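Side-chain contacts in VirX1 (PDB 6QGM), which iodinates diverse substrates as a halogenase of a marine cyanophage, probably by flavin-dependent chemistry like that of the related tryptophan halogenases: residues T517-E520 with F521-E525; V509-V512 with K513-T517; L62-E65 with D66-A70; S136-Y139 with L140-N144. All blocks are in the same frame, centred on the assembly; numbering follows the deposited sequence.

Contact 1. Residues T517-E520 with F521-E525; sequences THYE and FLRDE
Arg523 folds its long side chain across Tyr519, one turn earlier in helix 518-527. Its CB lies over a face of the tyrosine ring. With CG anti to the backbone N (chi1 -175°), the chain then runs back along the helix, and CD comes 3.8 Å from Tyr519 OH. A bend about the CG-CD bond turns the guanidinium almost perpendicular to the ring, with NH1 3.7 Å from Tyr519 CE2. NE lies 3.2 Å from Asp524 OD1, which it meets from above the carboxylate plane, while NH2 reaches Asp524 OD2 on its syn side, also at 3.2 Å. This side-on, two-nitrogen salt bridge should hold the guanidinium against rotation. Glu520 CB lies over one guanidinium face, and Glu520 CG is 4.0 Å from Arg523 NH2. Arginine suits this partly exposed flank because its methylenes can cover an aromatic ring while its charge meets an acid.

On the buried flank, Leu522 CD1 sits over the His518 ring, 3.8 Å from its centroid, a CH-pi contact. Both imidazole nitrogens of His518 are bonded elsewhere, ND1 to Met267 O and NE2 to Tyr75 N, which fixes the ring as a flat floor for the leucine methyl.

At the start of the helix, Glu520 N donates to Thr517 OG1. In return, Thr517 N donates to Glu520 OE1 at 2.9 Å, nearly straight at 172° and on the anti side of the carboxylate. Threonine and glutamate three residues apart, each serving the other's amide, form the capping box characteristic of helix N-termini.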
loop_
_atom_site.group_PDB
_atom_site.type_symbol
_atom_site.label_atom_id
_atom_site.label_comp_id
_atom_site.label_asym_id
_atom_site.label_seq_id
_atom_site.Cartn_x
_atom_site.Cartn_y
_atom_site.Cartn_z
ATOM N N THR B 517 15.727 -41.801 -15.031
ATOM C CA THR B 517 15.226 -41.685 -13.637
ATOM C C THR B 517 16.217 -40.849 -12.837
ATOM O O THR B 517 17.393 -40.822 -13.225
ATOM C CB THR B 517 15.052 -43.050 -12.965
ATOM O OG1 THR B 517 16.351 -43.626 -12.828
ATOM C CG2 THR B 517 14.159 -43.988 -13.744
ATOM N N HIS B 518 15.757 -40.215 -11.761
ATOM C CA HIS B 518 16.577 -39.433 -10.794
ATOM C C HIS B 518 17.888 -40.177 -10.491
ATOM O O HIS B 518 18.959 -39.552 -10.598
ATOM C CB HIS B 518 15.763 -39.149 -9.514
ATOM C CG HIS B 518 16.455 -38.259 -8.551
ATOM N ND1 HIS B 518 16.201 -38.297 -7.203
ATOM C CD2 HIS B 518 17.394 -37.305 -8.743
ATOM C CE1 HIS B 518 16.953 -37.403 -6.598
ATOM N NE2 HIS B 518 17.699 -36.787 -7.518
ATOM N N TYR B 519 17.803 -41.466 -10.147
ATOM C CA TYR B 519 18.955 -42.299 -9.736
ATOM C C TYR B 519 19.912 -42.439 -10.926
ATOM O O TYR B 519 21.125 -42.196 -10.774
ATOM C CB TYR B 519 18.481 -43.655 -9.189
ATOM C CG TYR B 519 19.600 -44.656 -9.146
ATOM C CD1 TYR B 519 20.544 -44.627 -8.141
ATOM C CD2 TYR B 519 19.752 -45.586 -10.161
ATOM C CE1 TYR B 519 21.625 -45.493 -8.153
ATOM C CE2 TYR B 519 20.828 -46.452 -10.192
ATOM C CZ TYR B 519 21.765 -46.413 -9.175
ATOM O OH TYR B 519 22.817 -47.283 -9.151
ATOM N N GLU B 520 19.373 -42.829 -12.084
ATOM C CA GLU B 520 20.147 -42.983 -13.346
ATOM C C GLU B 520 20.864 -41.663 -13.650
ATOM O O GLU B 520 22.069 -41.714 -13.927
ATOM C CB GLU B 520 19.240 -43.399 -14.502
ATOM C CG GLU B 520 18.747 -44.833 -14.419
ATOM C CD GLU B 520 17.703 -45.198 -15.465
ATOM O OE1 GLU B 520 16.977 -44.287 -15.923
ATOM O OE2 GLU B 520 17.703 -46.396 -15.915
ATOM N N PHE B 521 20.166 -40.521 -13.584
ATOM C CA PHE B 521 20.742 -39.187 -13.903
ATOM C C PHE B 521 21.926 -38.934 -12.971
ATOM O O PHE B 521 23.005 -38.584 -13.473
ATOM C CB PHE B 521 19.713 -38.059 -13.791
ATOM C CG PHE B 521 20.191 -36.720 -14.312
ATOM C CD1 PHE B 521 20.990 -35.882 -13.543
ATOM C CD2 PHE B 521 19.859 -36.310 -15.590
ATOM C CE1 PHE B 521 21.423 -34.662 -14.035
ATOM C CE2 PHE B 521 20.291 -35.088 -16.078
ATOM C CZ PHE B 521 21.069 -34.270 -15.301
ATOM N N LEU B 522 21.730 -39.115 -11.660
ATOM C CA LEU B 522 22.772 -38.871 -10.629
ATOM C C LEU B 522 23.974 -39.773 -10.931
ATOM O O LEU B 522 25.117 -39.268 -10.920
ATOM C CB LEU B 522 22.189 -39.139 -9.236
ATOM C CG LEU B 522 21.291 -38.046 -8.647
ATOM C CD1 LEU B 522 20.556 -38.538 -7.398
ATOM C CD2 LEU B 522 22.095 -36.796 -8.324
ATOM N N ARG B 523 23.714 -41.055 -11.206
ATOM C CA ARG B 523 24.754 -42.092 -11.421
ATOM C C ARG B 523 25.621 -41.693 -12.626
ATOM O O ARG B 523 26.862 -41.755 -12.503
ATOM C CB ARG B 523 24.104 -43.461 -11.627
ATOM C CG ARG B 523 25.097 -44.611 -11.738
ATOM C CD ARG B 523 24.422 -45.871 -12.237
ATOM N NE ARG B 523 23.904 -45.629 -13.571
ATOM C CZ ARG B 523 22.902 -46.297 -14.139
ATOM N NH1 ARG B 523 22.309 -47.293 -13.496
ATOM N NH2 ARG B 523 22.477 -45.941 -15.338
ATOM N N ASP B 524 24.987 -41.267 -13.727
ATOM C CA ASP B 524 25.639 -41.045 -15.044
ATOM C C ASP B 524 26.225 -39.632 -15.107
ATOM O O ASP B 524 27.352 -39.511 -15.607
ATOM C CB ASP B 524 24.666 -41.342 -16.182
ATOM C CG ASP B 524 24.203 -42.789 -16.196
ATOM O OD1 ASP B 524 25.012 -43.662 -15.813
ATOM O OD2 ASP B 524 23.027 -43.036 -16.573
ATOM N N GLU B 525 25.538 -38.620 -14.563
ATOM C CA GLU B 525 25.916 -37.185 -14.727
ATOM C C GLU B 525 26.783 -36.678 -13.565
ATOM O O GLU B 525 27.612 -35.795 -13.815
ATOM C CB GLU B 525 24.672 -36.297 -14.820
ATOM C CG GLU B 525 23.650 -36.744 -15.832
ATOM C CD GLU B 525 24.114 -36.783 -17.273
ATOM O OE1 GLU B 525 24.713 -35.807 -17.720
ATOM O OE2 GLU B 525 23.888 -37.814 -17.935
#

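Contact 2. Residues V509-V512 with K513-T517; sequences VEYV and KTLPT
A type I beta turn from Val512 to Leu515 ends helix 494-512, and the Tyr511 carbonyl just before it is held by both the amide and the hydroxyl of Thr514. Thr514 OG1 donates to Tyr511 O at 2.7 Å, in the carbonyl plane. Thr514 N comes to the same oxygen at 3.0 Å from well above that plane. The hydroxyl gets there because OG1 stands between the backbone N and the carbonyl carbon (chi1 79°), so it faces back into the last helical turn. A threonine therefore suits the place: its hydroxyl supplies a second donor to a carbonyl at the C-terminal end of the helix, where carbonyls lose their regular amide partners. Leu515 N closes the turn onto Val512 O at 3.1 Å, and Lys513 N still makes the regular helical bond to Val509 O.

Leu515 bends its branched end back over the turn. CD2 rests 4.0 Å from Tyr511 CZ, and CD1 lies 4.2 Å from Val512 CG2, so the leucine's two methyls span the tyrosine ring and the valine.

Beyond the turn, Arg145 NH1 binds both Lys513 O and Leu515 O, tying the new loop to the segment after helix 137-143. Val512 packs on Tyr139 and His143 of that helix and Leu515 on its Leu140, so the end of helix 494-512 rests against helix 137-143 before the chain enters helix 518-527.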
loop_
_atom_site.group_PDB
_atom_site.type_symbol
_atom_site.label_atom_id
_atom_site.label_comp_id
_atom_site.label_asym_id
_atom_site.label_seq_id
_atom_site.Cartn_x
_atom_site.Cartn_y
_atom_site.Cartn_z
ATOM N N VAL B 509 3.482 -37.365 -20.481
ATOM C CA VAL B 509 3.807 -38.505 -19.572
ATOM C C VAL B 509 4.622 -39.522 -20.367
ATOM O O VAL B 509 5.638 -40.004 -19.820
ATOM C CB VAL B 509 2.555 -39.128 -18.926
ATOM C CG1 VAL B 509 1.848 -38.105 -18.065
ATOM C CG2 VAL B 509 1.560 -39.717 -19.903
ATOM N N GLU B 510 4.212 -39.789 -21.613
ATOM C CA GLU B 510 4.895 -40.748 -22.520
ATOM C C GLU B 510 6.333 -40.271 -22.771
ATOM O O GLU B 510 7.241 -41.120 -22.720
ATOM C CB GLU B 510 4.127 -40.944 -23.830
ATOM C CG GLU B 510 4.590 -42.170 -24.584
ATOM C CD GLU B 510 4.154 -42.303 -26.035
ATOM O OE1 GLU B 510 3.405 -41.430 -26.544
ATOM O OE2 GLU B 510 4.575 -43.291 -26.655
ATOM N N TYR B 511 6.545 -38.977 -23.022
ATOM C CA TYR B 511 7.889 -38.408 -23.325
ATOM C C TYR B 511 8.763 -38.491 -22.068
ATOM O O TYR B 511 9.945 -38.889 -22.162
ATOM C CB TYR B 511 7.845 -36.955 -23.821
ATOM C CG TYR B 511 9.216 -36.332 -23.860
ATOM C CD1 TYR B 511 10.173 -36.796 -24.748
ATOM C CD2 TYR B 511 9.595 -35.355 -22.953
ATOM C CE1 TYR B 511 11.454 -36.272 -24.771
ATOM C CE2 TYR B 511 10.876 -34.827 -22.959
ATOM C CZ TYR B 511 11.812 -35.302 -23.856
ATOM O OH TYR B 511 13.079 -34.803 -23.842
ATOM N N VAL B 512 8.190 -38.109 -20.928
ATOM C CA VAL B 512 8.893 -38.033 -19.614
ATOM C C VAL B 512 9.353 -39.442 -19.221
ATOM O O VAL B 512 10.433 -39.548 -18.614
ATOM C CB VAL B 512 8.011 -37.350 -18.553
ATOM C CG1 VAL B 512 8.353 -37.777 -17.130
ATOM C CG2 VAL B 512 8.092 -35.830 -18.690
ATOM N N LYS B 513 8.622 -40.479 -19.632
ATOM C CA LYS B 513 8.970 -41.901 -19.356
ATOM C C LYS B 513 10.181 -42.360 -20.183
ATOM O O LYS B 513 10.767 -43.379 -19.809
ATOM C CB LYS B 513 7.738 -42.776 -19.573
ATOM C CG LYS B 513 6.727 -42.619 -18.450
ATOM C CD LYS B 513 5.465 -43.391 -18.604
ATOM C CE LYS B 513 4.714 -43.481 -17.290
ATOM N NZ LYS B 513 3.611 -44.469 -17.358
ATOM N N THR B 514 10.558 -41.645 -21.247
ATOM C CA THR B 514 11.779 -41.944 -22.048
ATOM C C THR B 514 13.007 -41.299 -21.390
ATOM O O THR B 514 14.132 -41.628 -21.788
ATOM C CB THR B 514 11.632 -41.509 -23.516
ATOM O OG1 THR B 514 11.827 -40.095 -23.631
ATOM C CG2 THR B 514 10.305 -41.919 -24.115
ATOM N N LEU B 515 12.802 -40.400 -20.423
ATOM C CA LEU B 515 13.903 -39.658 -19.742
ATOM C C LEU B 515 14.550 -40.578 -18.710
ATOM O O LEU B 515 13.911 -41.490 -18.192
ATOM C CB LEU B 515 13.363 -38.391 -19.074
ATOM C CG LEU B 515 12.893 -37.291 -20.037
ATOM C CD1 LEU B 515 12.222 -36.150 -19.272
ATOM C CD2 LEU B 515 14.053 -36.747 -20.876
ATOM N N PRO B 516 15.840 -40.367 -18.371
ATOM C CA PRO B 516 16.456 -41.078 -17.255
ATOM C C PRO B 516 15.741 -40.802 -15.921
ATOM O O PRO B 516 15.217 -39.716 -15.732
ATOM C CB PRO B 516 17.900 -40.564 -17.219
ATOM C CG PRO B 516 17.908 -39.305 -18.072
ATOM C CD PRO B 516 16.763 -39.446 -19.047
ATOM N N THR B 517 15.727 -41.801 -15.031
ATOM C CA THR B 517 15.226 -41.685 -13.637
ATOM C C THR B 517 16.217 -40.849 -12.837
ATOM O O THR B 517 17.393 -40.822 -13.225
ATOM C CB THR B 517 15.052 -43.050 -12.965
ATOM O OG1 THR B 517 16.351 -43.626 -12.828
ATOM C CG2 THR B 517 14.159 -43.988 -13.744
#

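Contact 3. Residues L62-E65 with D66-A70; sequences LKDE and DWMPA
Trp67 CG stands between its backbone N and carbonyl carbon (chi1 72°), which swings the indole back toward Leu62 and Asp64, while Asp64 CG, anti to its carbonyl carbon (chi1 -73°), runs alongside the indole. Both belong to the short helix 64-67. Trp67 CD1 packs 3.7 Å from Leu62 CB, and the Asp64 carboxylate stands nearly at right angles to the ring. Two tyrosine hydroxyls engage its oxygens, Tyr165 OH at OD1 and Tyr75 OH at OD2, giving the polar end partners beside the indole. Tyr165 and Phe172 both pack edge-to-face with the buried indole.

Over one face of the indole, Met68 CG begins a chain that lies side by side with Asp64, its SD 3.6 Å from Asp64 CB. This flexible thioether continues toward Leu522 and Ile526 of helix 518-527. The backbone winds tightly here: Asp66 N donates to Lys63 O at 2.9 Å, Trp67 N reaches the same oxygen only weakly, and Met68 N donates to Asp64 O at 3.2 Å. The next position cannot continue the series, because Pro69 has no N-H; its ring carbon CD lies 3.4 Å from Glu65 O instead.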
loop_
_atom_site.group_PDB
_atom_site.type_symbol
_atom_site.label_atom_id
_atom_site.label_comp_id
_atom_site.label_asym_id
_atom_site.label_seq_id
_atom_site.Cartn_x
_atom_site.Cartn_y
_atom_site.Cartn_z
ATOM N N LEU B 62 30.201 -23.096 -7.425
ATOM C CA LEU B 62 30.147 -24.546 -7.109
ATOM C C LEU B 62 29.371 -25.263 -8.213
ATOM O O LEU B 62 28.176 -24.989 -8.338
ATOM C CB LEU B 62 29.477 -24.733 -5.745
ATOM C CG LEU B 62 30.344 -24.359 -4.549
ATOM C CD1 LEU B 62 29.493 -24.169 -3.309
ATOM C CD2 LEU B 62 31.420 -25.386 -4.282
ATOM N N LYS B 63 30.028 -26.157 -8.950
ATOM C CA LYS B 63 29.413 -27.028 -9.989
ATOM C C LYS B 63 28.854 -28.294 -9.311
ATOM O O LYS B 63 29.577 -28.896 -8.483
ATOM C CB LYS B 63 30.434 -27.411 -11.074
ATOM C CG LYS B 63 31.183 -26.282 -11.760
ATOM C CD LYS B 63 30.334 -25.078 -12.109
ATOM C CE LYS B 63 31.142 -23.879 -12.578
ATOM N NZ LYS B 63 30.574 -22.586 -12.104
ATOM N N ASP B 64 27.626 -28.690 -9.672
ATOM C CA ASP B 64 26.914 -29.887 -9.142
ATOM C C ASP B 64 27.855 -31.106 -9.091
ATOM O O ASP B 64 27.864 -31.822 -8.074
ATOM C CB ASP B 64 25.672 -30.175 -9.980
ATOM C CG ASP B 64 24.520 -29.195 -9.779
ATOM O OD1 ASP B 64 24.642 -28.266 -8.939
ATOM O OD2 ASP B 64 23.492 -29.374 -10.473
ATOM N N GLU B 65 28.628 -31.322 -10.154
ATOM C CA GLU B 65 29.547 -32.477 -10.342
ATOM C C GLU B 65 30.488 -32.580 -9.142
ATOM O O GLU B 65 30.802 -33.706 -8.744
ATOM C CB GLU B 65 30.391 -32.314 -11.612
ATOM C CG GLU B 65 29.606 -32.228 -12.917
ATOM C CD GLU B 65 30.335 -31.608 -14.112
ATOM O OE1 GLU B 65 31.472 -31.064 -13.959
ATOM O OE2 GLU B 65 29.771 -31.683 -15.219
ATOM N N ASP B 66 30.926 -31.442 -8.601
ATOM C CA ASP B 66 32.049 -31.350 -7.630
ATOM C C ASP B 66 31.572 -31.567 -6.190
ATOM O O ASP B 66 32.200 -32.384 -5.476
ATOM C CB ASP B 66 32.751 -29.997 -7.740
ATOM C CG ASP B 66 33.412 -29.754 -9.091
ATOM O OD1 ASP B 66 33.593 -30.710 -9.862
ATOM O OD2 ASP B 66 33.742 -28.597 -9.368
ATOM N N TRP B 67 30.529 -30.849 -5.768
ATOM C CA TRP B 67 30.107 -30.763 -4.345
ATOM C C TRP B 67 29.050 -31.827 -4.010
ATOM O O TRP B 67 29.038 -32.288 -2.857
ATOM C CB TRP B 67 29.649 -29.341 -3.992
ATOM C CG TRP B 67 28.328 -28.931 -4.573
ATOM C CD1 TRP B 67 28.109 -28.214 -5.716
ATOM C CD2 TRP B 67 27.030 -29.187 -4.009
ATOM N NE1 TRP B 67 26.768 -28.024 -5.906
ATOM C CE2 TRP B 67 26.081 -28.625 -4.884
ATOM C CE3 TRP B 67 26.575 -29.870 -2.876
ATOM C CZ2 TRP B 67 24.712 -28.682 -4.626
ATOM C CZ3 TRP B 67 25.221 -29.950 -2.639
ATOM C CH2 TRP B 67 24.305 -29.365 -3.502
ATOM N N MET B 68 28.205 -32.234 -4.960
ATOM C CA MET B 68 27.051 -33.125 -4.655
ATOM C C MET B 68 27.549 -34.459 -4.097
ATOM O O MET B 68 27.095 -34.897 -3.048
ATOM C CB MET B 68 26.152 -33.335 -5.872
ATOM C CG MET B 68 25.314 -32.130 -6.189
ATOM S SD MET B 68 24.078 -32.312 -7.488
ATOM C CE MET B 68 22.949 -33.459 -6.695
ATOM N N PRO B 69 28.513 -35.152 -4.735
ATOM C CA PRO B 69 28.979 -36.437 -4.223
ATOM C C PRO B 69 29.659 -36.341 -2.855
ATOM O O PRO B 69 29.581 -37.274 -2.109
ATOM C CB PRO B 69 29.967 -36.926 -5.288
ATOM C CG PRO B 69 29.589 -36.134 -6.517
ATOM C CD PRO B 69 29.202 -34.778 -5.979
ATOM N N ALA B 70 30.279 -35.201 -2.555
ATOM C CA ALA B 70 31.019 -34.972 -1.290
ATOM C C ALA B 70 30.066 -34.895 -0.086
ATOM O O ALA B 70 30.558 -34.963 1.042
ATOM C CB ALA B 70 31.852 -33.731 -1.415
#

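Contact 4. Residues S136-Y139 with L140-N144; sequences SNTY and LAEHN
Tyr139, Leu140 and Thr138 supply most of the buried surface in this turn of helix 137-143, and each meets a residue three or four places away. Tyr139 does so through its carbonyl. His143 N donates to Tyr139 O at 3.0 Å, and His143 ND1 reaches the same oxygen at 3.2 Å, on a lone pair and in the plane of both carbonyl and imidazole. Two donors from one residue thus grip a single oxygen, and histidine suits the helix end because its ring can turn an N-H back onto the backbone. The buried phenol packs on Trp501 of helix 494-512.

Leu140 crosses Asn137 at about a right angle, its CD1 3.5 Å from Asn137 OD1. That amide oxygen accepts from Asn77 ND2, so the buried polar group is satisfied beside the methyl.

Thr138 turns CG2 anti to its backbone N, toward the carboxyl end of the helix, where it lies alongside Glu142 with OE2 3.4 Å away. Thr138 OG1 is bonded to Asn135 O, and Glu142 OE1 makes a salt bridge to Arg132. Asn144 is the first residue to leave helical phi/psi; its positive phi of 57° and two bonds back into the last turn, one of them weak (Asn144 N to Ala141 O), make a Schellman motif, a classic helix C-terminus.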
loop_
_atom_site.group_PDB
_atom_site.type_symbol
_atom_site.label_atom_id
_atom_site.label_comp_id
_atom_site.label_asym_id
_atom_site.label_seq_id
_atom_site.Cartn_x
_atom_site.Cartn_y
_atom_site.Cartn_z
ATOM N N SER B 136 5.494 -27.916 -15.681
ATOM C CA SER B 136 5.875 -29.206 -16.308
ATOM C C SER B 136 6.958 -29.874 -15.458
ATOM O O SER B 136 7.131 -31.098 -15.571
ATOM C CB SER B 136 6.310 -29.000 -17.751
ATOM O OG SER B 136 5.284 -28.358 -18.510
ATOM N N ASN B 137 7.646 -29.097 -14.620
ATOM C CA ASN B 137 8.584 -29.637 -13.609
ATOM C C ASN B 137 7.818 -30.712 -12.832
ATOM O O ASN B 137 8.424 -31.734 -12.501
ATOM C CB ASN B 137 9.174 -28.529 -12.730
ATOM C CG ASN B 137 10.496 -28.902 -12.098
ATOM O OD1 ASN B 137 11.011 -30.000 -12.330
ATOM N ND2 ASN B 137 11.057 -27.998 -11.308
ATOM N N THR B 138 6.523 -30.492 -12.605
ATOM C CA THR B 138 5.556 -31.436 -11.968
ATOM C C THR B 138 5.721 -32.861 -12.515
ATOM O O THR B 138 5.708 -33.801 -11.710
ATOM C CB THR B 138 4.112 -30.966 -12.191
ATOM O OG1 THR B 138 4.056 -29.587 -11.817
ATOM C CG2 THR B 138 3.090 -31.778 -11.420
ATOM N N TYR B 139 5.859 -33.020 -13.829
ATOM C CA TYR B 139 5.967 -34.340 -14.509
ATOM C C TYR B 139 7.265 -35.052 -14.116
ATOM O O TYR B 139 7.220 -36.281 -13.912
ATOM C CB TYR B 139 5.918 -34.184 -16.030
ATOM C CG TYR B 139 4.624 -33.623 -16.560
ATOM C CD1 TYR B 139 3.497 -34.416 -16.647
ATOM C CD2 TYR B 139 4.533 -32.320 -17.008
ATOM C CE1 TYR B 139 2.304 -33.910 -17.125
ATOM C CE2 TYR B 139 3.356 -31.812 -17.521
ATOM C CZ TYR B 139 2.233 -32.613 -17.588
ATOM O OH TYR B 139 1.053 -32.130 -18.078
ATOM N N LEU B 140 8.385 -34.322 -14.053
ATOM C CA LEU B 140 9.703 -34.865 -13.622
ATOM C C LEU B 140 9.541 -35.408 -12.194
ATOM O O LEU B 140 9.917 -36.572 -11.939
ATOM C CB LEU B 140 10.765 -33.763 -13.666
ATOM C CG LEU B 140 11.052 -33.164 -15.044
ATOM C CD1 LEU B 140 12.130 -32.072 -14.965
ATOM C CD2 LEU B 140 11.439 -34.253 -16.048
ATOM N N ALA B 141 8.991 -34.580 -11.308
ATOM C CA ALA B 141 8.734 -34.899 -9.892
ATOM C C ALA B 141 7.835 -36.130 -9.818
ATOM O O ALA B 141 8.166 -37.053 -9.074
ATOM C CB ALA B 141 8.114 -33.717 -9.204
ATOM N N GLU B 142 6.766 -36.160 -10.606
ATOM C CA GLU B 142 5.703 -37.198 -10.512
ATOM C C GLU B 142 6.233 -38.548 -10.997
ATOM O O GLU B 142 5.907 -39.541 -10.344
ATOM C CB GLU B 142 4.443 -36.780 -11.276
ATOM C CG GLU B 142 3.576 -35.839 -10.470
ATOM C CD GLU B 142 2.144 -35.656 -10.937
ATOM O OE1 GLU B 142 1.645 -36.524 -11.660
ATOM O OE2 GLU B 142 1.516 -34.649 -10.544
ATOM N N HIS B 143 7.019 -38.591 -12.076
ATOM C CA HIS B 143 7.544 -39.858 -12.660
ATOM C C HIS B 143 9.010 -40.077 -12.263
ATOM O O HIS B 143 9.619 -41.006 -12.804
ATOM C CB HIS B 143 7.304 -39.859 -14.172
ATOM C CG HIS B 143 5.855 -39.789 -14.501
ATOM N ND1 HIS B 143 5.169 -38.603 -14.554
ATOM C CD2 HIS B 143 4.958 -40.749 -14.755
ATOM C CE1 HIS B 143 3.909 -38.829 -14.844
ATOM N NE2 HIS B 143 3.758 -40.139 -15.006
ATOM N N ASN B 144 9.543 -39.265 -11.341
ATOM C CA ASN B 144 10.891 -39.449 -10.737
ATOM C C ASN B 144 11.943 -39.485 -11.860
ATOM O O ASN B 144 12.815 -40.382 -11.860
ATOM C CB ASN B 144 10.920 -40.718 -9.876
ATOM C CG ASN B 144 12.127 -40.789 -8.975
ATOM O OD1 ASN B 144 12.501 -39.795 -8.342
ATOM N ND2 ASN B 144 12.734 -41.964 -8.926
#

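From the N terminus, contact 3 (62-70) comes first, then contact 4 (136-144), contact 2 (509-517) and contact 1 (517-525). Each closes only a local turn. None nests within or crosses another, though contacts 2 and 1 share Thr517, the last residue of the loop between helices 494-512 and 518-527. The C-terminal pair joins the two earlier ones. Contact 2 packs on contact 4 through Val512 CG1, 3.8 Å from His143 CB, and contact 1 reaches contact 4 by a probable hydrogen bond from His518 N to Asn144 O. Farther along the helix, Leu522 of contact 1 meets Met68 of contact 3. Helix 518-527 thus links helices 137-143 and 64-67, whose contacts do not touch.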